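BugD (PDB 2F5X) acts as a periplasmic solute-binding receptor that holds aspartic acid in its pocket, probably for uptake by a transporter of the tripartite tricarboxylate type. Local coordinates at residues 21-24 against 30-33; 112-117 against 194-199; 143-146 against 150-153; 172-177 against 189-194; 180-185 against 202-207. All coordinates share one frame; numbering follows the deposited sequence.

Contact 1: residues 21-24 against 30-33; sequences MVVP and PTDN. With ASP (aspartic acid), chain D.
Val23 CG1 sits over one face of the peptide that joins Thr31 to Asp32, almost straight above Asp32 N at 3.9 Å. A second flat group, the alpha-carboxylate of the bound aspartic acid, has the Pro30 ring laid on one face: Pro30 CG lies 3.5 Å from the ligand C, nearly along the normal to the plane. From that same side Thr31 N donates to the ligand OXT at 3.1 Å, the N-H pointing at its acceptor with an angle of 157° but tilted out of the carboxylate plane. Strand 19-23, helix 30-46 and strand 50-54 form a beta-alpha-beta unit of the periplasmic binding protein fold, and the ligand carboxylate meets the first turn of its helix, where the helix end would probably help to stabilise the negative charge. Thr31 divides its two branches between protein and ligand. With chi1 at -61°, CG2 is anti to the backbone N and packs on Val23 CG1 at 3.8 Å, while OG1, beside the backbone N, accepts from the ligand amino N at 2.9 Å. The same hydroxyl is also hydrogen-bonded to His239 NE2. Asp32 turns its carboxylate to other partners: OD1 forms a salt bridge with Arg36 and a bond with Asn54, and OD2 takes the backbone N of Gly28.

Contact 2: residues 112-117 against 194-199; sequences PMTIIA and TNTTQQ
Thr114, on strand 102-117, and Thr196, on helix 193-201, mark the nearest approach of the two backbones, their CA atoms 7.3 Å apart. The helix is kinked just beyond this point, where the backbone N atoms of Gln198 and Gln199 lack bonds to the preceding turn. Across the gap the two threonine side chains run antiparallel and overlap, and their hydroxyls meet in a hydrogen bond of 2.8 Å between Thr114 OG1 and Thr196 OG1. Both place OG1 between the backbone N and the carbonyl carbon, at chi1 51° for Thr114 and 63° for Thr196. These buried hydroxyls have backbone partners as well: Asp191 O for Thr114, and Gln192 O, weakly, for Thr196. Two residues further along the strand, on the same face, the methyl Ile116 CD1 rests on Thr196 CG2 at 4.0 Å. On the helix itself Gln198 reaches back so that NE2 donates to Thr194 O at 3.2 Å, from above the carbonyl plane, and Asn33 ND2 bonds the same oxygen. The arrangement is that of a three-layer alpha/beta domain, as in periplasmic binding proteins: the helix that follows strand 188-192 covers a face of the sheet and packs on strand 102-117, the antiparallel neighbour of strand 188-192.

Contact 3: residues 143-146 against 150-153; sequences ANAG and ASHL. With ASP (aspartic acid), chain D.
Ser151 OG stands between the ligand and the end of strand 141-144: it donates to OD1 of the bound aspartic acid at 2.7 Å and accepts from Ala145 N at 2.8 Å. This is the strand-to-helix turn of the beta-alpha-beta unit made by strand 141-144, helix 150-162 and strand 167-170, with the helix N terminus facing the ligand side-chain carboxylate. Ala150 N bonds the ligand OD2 at 2.8 Å and Ser151 N bonds its OD1, so OD1 takes a backbone N-H and the hydroxyl, and OD2 a backbone N-H; the helix end would probably favour their negative charge. Ser151 chi1 of 53° sets OG between its backbone N and carbonyl carbon, beside Asn144 CA and the Ala145 methyl. One shell further out, Asn144 shapes the turn. Its OD1 accepts from Gly146 N at 2.9 Å, an Asx turn, with the donor well above the carbonyl plane. Its amide runs alongside His152, the two planes 76° apart, and ND2 comes to the edge of the ring at 3.8 Å from His152 CD2. One water bridges Ala143 O and Ser151 O; a second accepts from Asn144 ND2 at 2.9 Å and donates to His152 O at 3.1 Å.

Contact 4: residues 172-177 against 189-194; sequences KGTAPA and MCDQTT. With ASP (aspartic acid), chain D.
Thr174 and Asp191 point at each other from opposite directions, and Thr174 OG1 donates to Asp191 OD1 at 2.8 Å. The hydroxyl comes from above the carboxylate plane, 39° out of it, while Gln192 N reaches the same oxygen at 2.8 Å from the opposite face. OD1 is thus gripped from both sides, and OD2 is taken by Asn195 ND2, which together limit rotation of the group. Two residues back along the strand, Met189, a selenomethionine, runs out extended (chi1 -179°, chi2 164°) and carries SE to 3.6 Å from Ala177 CB, with Thr174 CG2 also near. The contact frames the ligand with polar atoms: at the start of helix 174-182, Thr174 N donates to the bound aspartic acid O at 3.0 Å, and Gln192, extended beyond CG, offers OE1 to the ligand N at 3.0 Å. Gly173, at the N-cap, brings its CA close to that ligand O. Strand 188-192 runs between strands 102-117 and 141-144 of the sheet; helix 174-182 lies over it, Pro30 of helix 30-46 touches Thr174, Asp191 and Gln192, and Cys190, turned away from helix 174-182, is joined by a disulfide to Cys154 of helix 150-162.

Contact 5: residues 180-185 against 202-207; sequences DLLGKQ and SGKVKA
Val205 keeps CG1 anti to its carbonyl carbon and beside the backbone N (chi1 -62°), which brings this one methyl to both Leu181 and Leu182. Leu181 CD2 meets Val205 CG1 at 3.9 Å, the two side chains set roughly perpendicular. Leu182 starts out along the flank of the helix but delivers CD2 to the same Val205 CG1 at 3.7 Å, and lies obliquely across Lys204. The lysine folds over the leucine by a bend at chi3 (77°), so that Lys204 CE approaches Leu182 CD2 at 4.1 Å and Lys204 NZ comes to 3.8 Å from Leu182 CD1. The ammonium is held by Gln199 OE1 of helix 193-201, on the solvent side of this partly buried patch. Both flanks of the contact are helix ends closed by Schellman motifs: one at Lys184, where Gln185 N returns to Asp180 O at 2.8 Å and Lys184 N to Leu181 O at 3.0 Å, the other at Gly203, whose positive phi suits glycine. The chain then enters strand 206-210, which lies antiparallel beside strand 102-117 in the sheet. Deeper in, Leu181 and Val205 both reach Ile116 of that strand, while Val205 also packs on Gln199 and Ile200.

From the N terminus, contact 1 closes first, a short turn from strand 19-23 into helix 30-46, in series with all the others. Contact 2 opens next on strand 102-117 and closes much later on helix 193-201. Inside that loop nest contact 3, another strand-to-helix turn, and contact 4, which joins helix 174-182 to strand 188-192 and shares Thr194 with contact 2. Contact 5 crosses both contact 2 and contact 4: it starts on helix 174-182 and closes on the chain leading into strand 206-210. Contacts 1, 3 and 4 all touch the bound aspartic acid, whereas contacts 2 and 5 tie the surrounding helices to the sheet, where strands 102-117 and 206-210 pair.

Contact 1: residues 21-24 against 30-33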
# COMPACT_ATOMS: atom_id res chain seq x y z
N MSE A 21 -14.01 -6.60 -6.89
CA MSE A 21 -13.14 -5.93 -5.94
C MSE A 21 -12.09 -5.16 -6.73
O MSE A 21 -11.25 -5.75 -7.41
CB MSE A 21 -12.48 -6.95 -5.01
CG MSE A 21 -11.18 -6.47 -4.36
SE MSE A 21 -10.55 -7.68 -2.98
CE MSE A 21 -11.88 -7.25 -1.97
N VAL A 22 -12.17 -3.84 -6.67
CA VAL A 22 -11.23 -2.98 -7.39
C VAL A 22 -9.96 -2.76 -6.58
O VAL A 22 -10.02 -2.35 -5.42
CB VAL A 22 -11.90 -1.62 -7.75
CG1 VAL A 22 -10.88 -0.62 -8.36
CG2 VAL A 22 -13.12 -1.85 -8.66
N VAL A 23 -8.83 -3.05 -7.22
CA VAL A 23 -7.50 -2.77 -6.68
C VAL A 23 -6.93 -1.65 -7.56
O VAL A 23 -6.73 -1.87 -8.76
CB VAL A 23 -6.61 -4.03 -6.79
CG1 VAL A 23 -5.14 -3.70 -6.52
CG2 VAL A 23 -7.10 -5.09 -5.83
N PRO A 24 -6.73 -0.44 -7.03
CA PRO A 24 -6.27 0.70 -7.85
C PRO A 24 -4.81 0.67 -8.33
O PRO A 24 -4.19 1.73 -8.46
CB PRO A 24 -6.50 1.89 -6.92
CG PRO A 24 -7.60 1.40 -5.96
CD PRO A 24 -7.08 -0.01 -5.66
N PRO A 30 1.79 -5.55 -4.77
CA PRO A 30 1.52 -5.83 -3.35
C PRO A 30 0.03 -5.86 -3.00
O PRO A 30 -0.44 -6.80 -2.36
CB PRO A 30 2.26 -4.71 -2.61
CG PRO A 30 2.54 -3.64 -3.65
CD PRO A 30 2.59 -4.33 -4.98
N THR A 31 -0.72 -4.85 -3.43
CA THR A 31 -2.14 -4.79 -3.09
C THR A 31 -2.92 -5.88 -3.84
O THR A 31 -3.86 -6.46 -3.29
CB THR A 31 -2.69 -3.40 -3.38
OG1 THR A 31 -1.99 -2.46 -2.56
CG2 THR A 31 -4.15 -3.26 -2.90
N ASP A 32 -2.52 -6.15 -5.07
CA ASP A 32 -3.11 -7.26 -5.83
C ASP A 32 -2.91 -8.61 -5.13
O ASP A 32 -3.81 -9.46 -5.11
CB ASP A 32 -2.52 -7.29 -7.25
CG ASP A 32 -3.25 -8.26 -8.15
OD1 ASP A 32 -4.49 -8.11 -8.32
OD2 ASP A 32 -2.66 -9.20 -8.71
N ASN A 33 -1.72 -8.80 -4.57
CA ASN A 33 -1.40 -10.03 -3.84
C ASN A 33 -2.33 -10.21 -2.64
O ASN A 33 -2.86 -11.30 -2.41
CB ASN A 33 0.06 -10.05 -3.38
CG ASN A 33 1.04 -10.24 -4.54
OD1 ASN A 33 0.67 -10.67 -5.63
ND2 ASN A 33 2.31 -9.95 -4.29
N ASP D . 0.30 -0.87 -3.29
CA ASP D . 0.64 -0.46 -4.69
C ASP D . 0.50 -1.61 -5.67
O ASP D . 1.13 -1.60 -6.74
CB ASP D . 2.06 0.10 -4.74
CG ASP D . 2.20 1.39 -3.97
OD1 ASP D . 3.36 1.82 -3.76
OD2 ASP D . 1.21 2.04 -3.55
OXT ASP D . -0.25 -2.54 -5.37

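Contact 2: residues 112-117 against 194-199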
# COMPACT_ATOMS: atom_id res chain seq x y z
N PRO A 112 4.51 -3.68 6.18
CA PRO A 112 5.72 -2.85 6.30
C PRO A 112 6.39 -2.68 4.95
O PRO A 112 6.07 -3.39 3.99
CB PRO A 112 6.60 -3.66 7.26
CG PRO A 112 6.21 -5.11 7.00
CD PRO A 112 4.75 -5.08 6.60
N MSE A 113 7.31 -1.73 4.88
CA MSE A 113 8.04 -1.49 3.63
C MSE A 113 9.55 -1.75 3.76
O MSE A 113 10.11 -1.74 4.86
CB MSE A 113 7.73 -0.09 3.11
CG MSE A 113 6.22 0.13 2.93
SE MSE A 113 5.85 1.88 2.26
CE MSE A 113 6.37 1.53 0.38
N THR A 114 10.17 -2.02 2.61
CA THR A 114 11.61 -2.23 2.50
C THR A 114 12.20 -1.24 1.51
O THR A 114 11.64 -1.04 0.42
CB THR A 114 11.91 -3.65 1.97
OG1 THR A 114 11.15 -3.89 0.77
CG2 THR A 114 11.43 -4.72 2.96
N ILE A 115 13.33 -0.65 1.88
CA ILE A 115 14.13 0.17 0.96
C ILE A 115 15.03 -0.78 0.19
O ILE A 115 15.85 -1.47 0.79
CB ILE A 115 14.99 1.21 1.73
CG1 ILE A 115 14.13 2.10 2.64
CG2 ILE A 115 15.88 2.04 0.75
CD1 ILE A 115 13.48 3.23 1.96
N ILE A 116 14.85 -0.83 -1.13
CA ILE A 116 15.60 -1.76 -1.98
C ILE A 116 16.22 -1.03 -3.17
O ILE A 116 15.83 0.10 -3.50
CB ILE A 116 14.70 -2.93 -2.49
CG1 ILE A 116 13.52 -2.41 -3.34
CG2 ILE A 116 14.22 -3.83 -1.34
CD1 ILE A 116 12.77 -3.53 -4.07
N ALA A 117 17.16 -1.69 -3.83
CA ALA A 117 17.75 -1.16 -5.05
C ALA A 117 18.03 -2.27 -6.04
O ALA A 117 17.97 -3.46 -5.68
CB ALA A 117 19.03 -0.39 -4.72
N THR A 194 4.87 -7.42 0.78
CA THR A 194 3.99 -8.29 -0.02
C THR A 194 4.41 -8.30 -1.49
O THR A 194 3.95 -9.15 -2.27
CB THR A 194 2.54 -7.82 0.07
OG1 THR A 194 2.53 -6.39 -0.00
CG2 THR A 194 1.94 -8.16 1.44
N ASN A 195 5.27 -7.35 -1.88
CA ASN A 195 5.86 -7.36 -3.22
C ASN A 195 7.36 -7.65 -3.27
O ASN A 195 7.88 -8.16 -4.28
CB ASN A 195 5.56 -6.04 -3.96
CG ASN A 195 5.75 -6.16 -5.47
OD1 ASN A 195 5.24 -7.09 -6.10
ND2 ASN A 195 6.49 -5.22 -6.05
N THR A 196 8.07 -7.33 -2.18
CA THR A 196 9.54 -7.38 -2.22
C THR A 196 10.15 -8.63 -1.60
O THR A 196 11.31 -8.93 -1.88
CB THR A 196 10.17 -6.17 -1.52
OG1 THR A 196 9.82 -6.18 -0.13
CG2 THR A 196 9.63 -4.86 -2.07
N THR A 197 9.40 -9.33 -0.75
CA THR A 197 9.98 -10.46 -0.00
C THR A 197 10.66 -11.46 -0.93
O THR A 197 11.80 -11.85 -0.71
CB THR A 197 8.90 -11.19 0.81
OG1 THR A 197 8.39 -10.31 1.82
CG2 THR A 197 9.51 -12.33 1.62
N GLN A 198 9.90 -11.87 -1.94
CA GLN A 198 10.29 -12.77 -3.01
C GLN A 198 11.67 -12.40 -3.61
O GLN A 198 12.59 -13.23 -3.72
CB GLN A 198 9.16 -12.73 -4.07
CG GLN A 198 7.67 -12.95 -3.53
CD GLN A 198 6.89 -11.67 -3.12
OE1 GLN A 198 7.41 -10.81 -2.44
NE2 GLN A 198 5.61 -11.59 -3.52
N GLN A 199 11.82 -11.12 -3.95
CA GLN A 199 13.04 -10.64 -4.58
C GLN A 199 14.18 -10.45 -3.59
O GLN A 199 15.34 -10.61 -3.95
CB GLN A 199 12.78 -9.33 -5.33
CG GLN A 199 11.51 -9.32 -6.19
CD GLN A 199 11.52 -10.39 -7.26
OE1 GLN A 199 12.58 -10.86 -7.68
NE2 GLN A 199 10.32 -10.78 -7.71

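Contact 3: residues 143-146 against 150-153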
# COMPACT_ATOMS: atom_id res chain seq x y z
N ALA A 143 11.95 5.02 -8.07
CA ALA A 143 10.67 4.59 -8.62
C ALA A 143 9.57 4.70 -7.57
O ALA A 143 9.82 4.44 -6.39
CB ALA A 143 10.77 3.13 -9.10
N ASN A 144 8.37 5.09 -8.00
CA ASN A 144 7.17 4.91 -7.16
C ASN A 144 5.95 4.58 -8.03
O ASN A 144 6.06 4.47 -9.26
CB ASN A 144 6.91 6.13 -6.25
CG ASN A 144 6.58 7.41 -7.02
OD1 ASN A 144 5.97 7.37 -8.09
ND2 ASN A 144 6.98 8.55 -6.46
N ALA A 145 4.80 4.40 -7.39
CA ALA A 145 3.59 4.02 -8.11
C ALA A 145 2.63 5.21 -8.25
O ALA A 145 1.40 5.05 -8.27
CB ALA A 145 2.90 2.81 -7.42
N GLY A 146 3.22 6.41 -8.36
CA GLY A 146 2.48 7.65 -8.60
C GLY A 146 2.18 8.40 -7.32
O GLY A 146 2.17 7.80 -6.24
N ALA A 150 1.84 4.15 -1.80
CA ALA A 150 2.63 3.81 -0.61
C ALA A 150 4.10 4.10 -0.90
O ALA A 150 4.81 4.69 -0.07
CB ALA A 150 2.43 2.33 -0.24
N SER A 151 4.55 3.68 -2.08
CA SER A 151 5.93 3.90 -2.50
C SER A 151 6.22 5.39 -2.68
O SER A 151 7.36 5.81 -2.55
CB SER A 151 6.23 3.13 -3.79
OG SER A 151 5.28 3.42 -4.80
N HIS A 152 5.18 6.17 -2.98
CA HIS A 152 5.33 7.62 -3.07
C HIS A 152 5.53 8.25 -1.68
O HIS A 152 6.43 9.09 -1.50
CB HIS A 152 4.13 8.27 -3.77
CG HIS A 152 4.10 9.76 -3.64
ND1 HIS A 152 3.24 10.41 -2.79
CD2 HIS A 152 4.83 10.72 -4.25
CE1 HIS A 152 3.45 11.71 -2.86
NE2 HIS A 152 4.42 11.93 -3.74
N LEU A 153 4.70 7.85 -0.72
CA LEU A 153 4.82 8.33 0.65
C LEU A 153 6.20 8.01 1.22
O LEU A 153 6.91 8.90 1.72
CB LEU A 153 3.71 7.73 1.54
CG LEU A 153 3.89 7.91 3.06
CD1 LEU A 153 3.87 9.41 3.44
CD2 LEU A 153 2.82 7.16 3.81
N ASP D . 0.30 -0.87 -3.29
CA ASP D . 0.64 -0.46 -4.69
C ASP D . 0.50 -1.61 -5.67
O ASP D . 1.13 -1.60 -6.74
CB ASP D . 2.06 0.10 -4.74
CG ASP D . 2.20 1.39 -3.97
OD1 ASP D . 3.36 1.82 -3.76
OD2 ASP D . 1.21 2.04 -3.55
OXT ASP D . -0.25 -2.54 -5.37
O HOH W 1 9.82 4.67 -3.58
O HOH W 2 8.27 9.24 -3.97

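Contact 4: residues 172-177 against 189-194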
# COMPACT_ATOMS: atom_id res chain seq x y z
N LYS A 172 2.20 2.53 -12.73
CA LYS A 172 0.81 2.25 -12.35
C LYS A 172 0.71 1.28 -11.18
O LYS A 172 -0.38 0.85 -10.80
CB LYS A 172 0.02 1.71 -13.55
CG LYS A 172 -0.34 2.80 -14.56
CD LYS A 172 -1.02 2.20 -15.79
CE LYS A 172 -1.66 3.28 -16.65
NZ LYS A 172 -0.85 4.53 -16.77
N GLY A 173 1.86 0.90 -10.63
CA GLY A 173 1.92 -0.01 -9.49
C GLY A 173 3.36 -0.39 -9.28
O GLY A 173 4.21 -0.10 -10.13
N THR A 174 3.68 -1.01 -8.15
CA THR A 174 5.07 -1.46 -7.98
C THR A 174 5.39 -2.80 -8.62
O THR A 174 6.55 -3.20 -8.62
CB THR A 174 5.53 -1.45 -6.51
OG1 THR A 174 4.59 -2.18 -5.72
CG2 THR A 174 5.52 -0.01 -5.96
N ALA A 175 4.40 -3.48 -9.19
CA ALA A 175 4.71 -4.61 -10.06
C ALA A 175 5.49 -4.17 -11.32
O ALA A 175 6.60 -4.66 -11.55
CB ALA A 175 3.44 -5.43 -10.42
N PRO A 176 4.96 -3.25 -12.13
CA PRO A 176 5.75 -2.72 -13.26
C PRO A 176 7.03 -2.02 -12.81
O PRO A 176 8.05 -2.12 -13.50
CB PRO A 176 4.81 -1.73 -13.95
CG PRO A 176 3.70 -1.50 -13.03
CD PRO A 176 3.60 -2.70 -12.12
N ALA A 177 6.99 -1.33 -11.67
CA ALA A 177 8.22 -0.69 -11.16
C ALA A 177 9.28 -1.74 -10.85
O ALA A 177 10.44 -1.58 -11.22
CB ALA A 177 7.92 0.15 -9.94
N MSE A 189 14.00 2.02 -4.76
CA MSE A 189 12.56 2.04 -4.49
C MSE A 189 12.26 1.68 -3.05
O MSE A 189 12.97 0.89 -2.45
CB MSE A 189 11.87 1.01 -5.40
CG MSE A 189 10.37 0.92 -5.25
SE MSE A 189 9.59 -0.03 -6.75
CE MSE A 189 10.05 -1.90 -6.37
N CYS A 190 11.20 2.27 -2.50
CA CYS A 190 10.62 1.78 -1.26
C CYS A 190 9.33 1.08 -1.61
O CYS A 190 8.49 1.66 -2.30
CB CYS A 190 10.31 2.93 -0.32
SG CYS A 190 9.87 2.45 1.38
N ASP A 191 9.17 -0.16 -1.16
CA ASP A 191 8.02 -0.98 -1.61
C ASP A 191 7.62 -1.94 -0.48
O ASP A 191 8.39 -2.17 0.46
CB ASP A 191 8.42 -1.67 -2.92
CG ASP A 191 7.28 -2.46 -3.58
OD1 ASP A 191 6.07 -2.28 -3.29
OD2 ASP A 191 7.56 -3.28 -4.48
N GLN A 192 6.39 -2.44 -0.54
CA GLN A 192 5.84 -3.28 0.53
C GLN A 192 6.37 -4.69 0.48
O GLN A 192 6.65 -5.20 -0.60
CB GLN A 192 4.32 -3.31 0.43
CG GLN A 192 3.68 -1.94 0.69
CD GLN A 192 2.31 -1.89 0.08
OE1 GLN A 192 2.10 -1.27 -0.97
NE2 GLN A 192 1.37 -2.56 0.70
N THR A 193 6.51 -5.33 1.66
CA THR A 193 7.01 -6.71 1.73
C THR A 193 6.14 -7.73 0.99
O THR A 193 6.63 -8.78 0.60
CB THR A 193 7.23 -7.16 3.20
OG1 THR A 193 6.00 -7.03 3.94
CG2 THR A 193 8.21 -6.22 3.91
N THR A 194 4.87 -7.42 0.78
CA THR A 194 3.99 -8.29 -0.02
C THR A 194 4.41 -8.30 -1.49
O THR A 194 3.95 -9.15 -2.27
CB THR A 194 2.54 -7.82 0.07
OG1 THR A 194 2.53 -6.39 -0.00
CG2 THR A 194 1.94 -8.16 1.44
N ASP D . 0.30 -0.87 -3.29
CA ASP D . 0.64 -0.46 -4.69
C ASP D . 0.50 -1.61 -5.67
O ASP D . 1.13 -1.60 -6.74
CB ASP D . 2.06 0.10 -4.74
CG ASP D . 2.20 1.39 -3.97
OD1 ASP D . 3.36 1.82 -3.76
OD2 ASP D . 1.21 2.04 -3.55
OXT ASP D . -0.25 -2.54 -5.37

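Contact 5: residues 180-185 against 202-207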
# COMPACT_ATOMS: atom_id res chain seq x y z
N ASP A 180 11.12 -3.00 -13.83
CA ASP A 180 12.18 -2.09 -14.26
C ASP A 180 13.37 -2.14 -13.31
O ASP A 180 14.52 -2.04 -13.75
CB ASP A 180 11.66 -0.66 -14.41
CG ASP A 180 11.16 -0.37 -15.81
OD1 ASP A 180 11.08 -1.30 -16.64
OD2 ASP A 180 10.83 0.77 -16.18
N LEU A 181 13.11 -2.29 -12.01
CA LEU A 181 14.20 -2.38 -11.04
C LEU A 181 15.03 -3.64 -11.29
O LEU A 181 16.27 -3.60 -11.34
CB LEU A 181 13.66 -2.37 -9.60
CG LEU A 181 14.69 -2.26 -8.48
CD1 LEU A 181 15.01 -0.81 -8.21
CD2 LEU A 181 14.12 -2.89 -7.21
N LEU A 182 14.34 -4.77 -11.48
CA LEU A 182 15.01 -6.02 -11.82
C LEU A 182 15.76 -5.91 -13.14
O LEU A 182 16.82 -6.53 -13.31
CB LEU A 182 14.02 -7.19 -11.87
CG LEU A 182 13.39 -7.60 -10.54
CD1 LEU A 182 12.25 -8.60 -10.79
CD2 LEU A 182 14.41 -8.19 -9.59
N GLY A 183 15.23 -5.11 -14.06
CA GLY A 183 15.84 -4.90 -15.36
C GLY A 183 16.93 -3.85 -15.36
O GLY A 183 17.51 -3.55 -16.41
N LYS A 184 17.21 -3.30 -14.17
CA LYS A 184 18.23 -2.25 -13.97
C LYS A 184 17.91 -0.96 -14.73
O LYS A 184 18.82 -0.19 -15.05
CB LYS A 184 19.65 -2.79 -14.28
CG LYS A 184 20.00 -3.99 -13.40
CD LYS A 184 21.25 -4.73 -13.81
CE LYS A 184 21.51 -5.86 -12.81
NZ LYS A 184 22.83 -6.52 -13.03
N GLN A 185 16.63 -0.71 -14.97
CA GLN A 185 16.16 0.50 -15.66
C GLN A 185 15.85 1.66 -14.72
O GLN A 185 15.72 2.81 -15.16
CB GLN A 185 14.92 0.19 -16.52
CG GLN A 185 15.18 -0.79 -17.65
CD GLN A 185 15.65 -0.10 -18.92
OE1 GLN A 185 16.74 0.47 -18.95
NE2 GLN A 185 14.82 -0.14 -19.96
N SER A 202 15.70 -14.08 -2.31
CA SER A 202 16.45 -14.76 -3.37
C SER A 202 17.74 -14.03 -3.75
O SER A 202 18.56 -14.54 -4.54
CB SER A 202 15.56 -14.90 -4.61
OG SER A 202 15.26 -13.61 -5.12
N GLY A 203 17.94 -12.84 -3.17
CA GLY A 203 19.12 -12.04 -3.47
C GLY A 203 19.08 -11.31 -4.80
O GLY A 203 20.11 -10.84 -5.28
N LYS A 204 17.89 -11.20 -5.39
CA LYS A 204 17.74 -10.58 -6.70
C LYS A 204 17.81 -9.06 -6.65
O LYS A 204 18.19 -8.42 -7.62
CB LYS A 204 16.44 -11.02 -7.37
CG LYS A 204 16.51 -12.42 -7.98
CD LYS A 204 15.13 -12.89 -8.45
CE LYS A 204 14.72 -12.24 -9.77
NZ LYS A 204 13.22 -12.18 -9.98
N VAL A 205 17.44 -8.48 -5.51
CA VAL A 205 17.59 -7.03 -5.32
C VAL A 205 18.44 -6.77 -4.08
O VAL A 205 18.55 -7.64 -3.22
CB VAL A 205 16.22 -6.31 -5.17
CG1 VAL A 205 15.39 -6.49 -6.44
CG2 VAL A 205 15.44 -6.81 -3.93
N LYS A 206 19.04 -5.58 -4.00
CA LYS A 206 19.74 -5.15 -2.79
C LYS A 206 18.70 -4.68 -1.79
O LYS A 206 17.72 -4.04 -2.17
CB LYS A 206 20.72 -4.01 -3.10
CG LYS A 206 21.90 -4.41 -4.00
CD LYS A 206 22.93 -5.20 -3.25
CE LYS A 206 24.11 -4.34 -2.87
NZ LYS A 206 25.22 -4.28 -3.88
N ALA A 207 18.89 -5.03 -0.52
CA ALA A 207 17.91 -4.68 0.50
C ALA A 207 18.61 -4.02 1.67
O ALA A 207 19.60 -4.54 2.17
CB ALA A 207 17.12 -5.92 0.94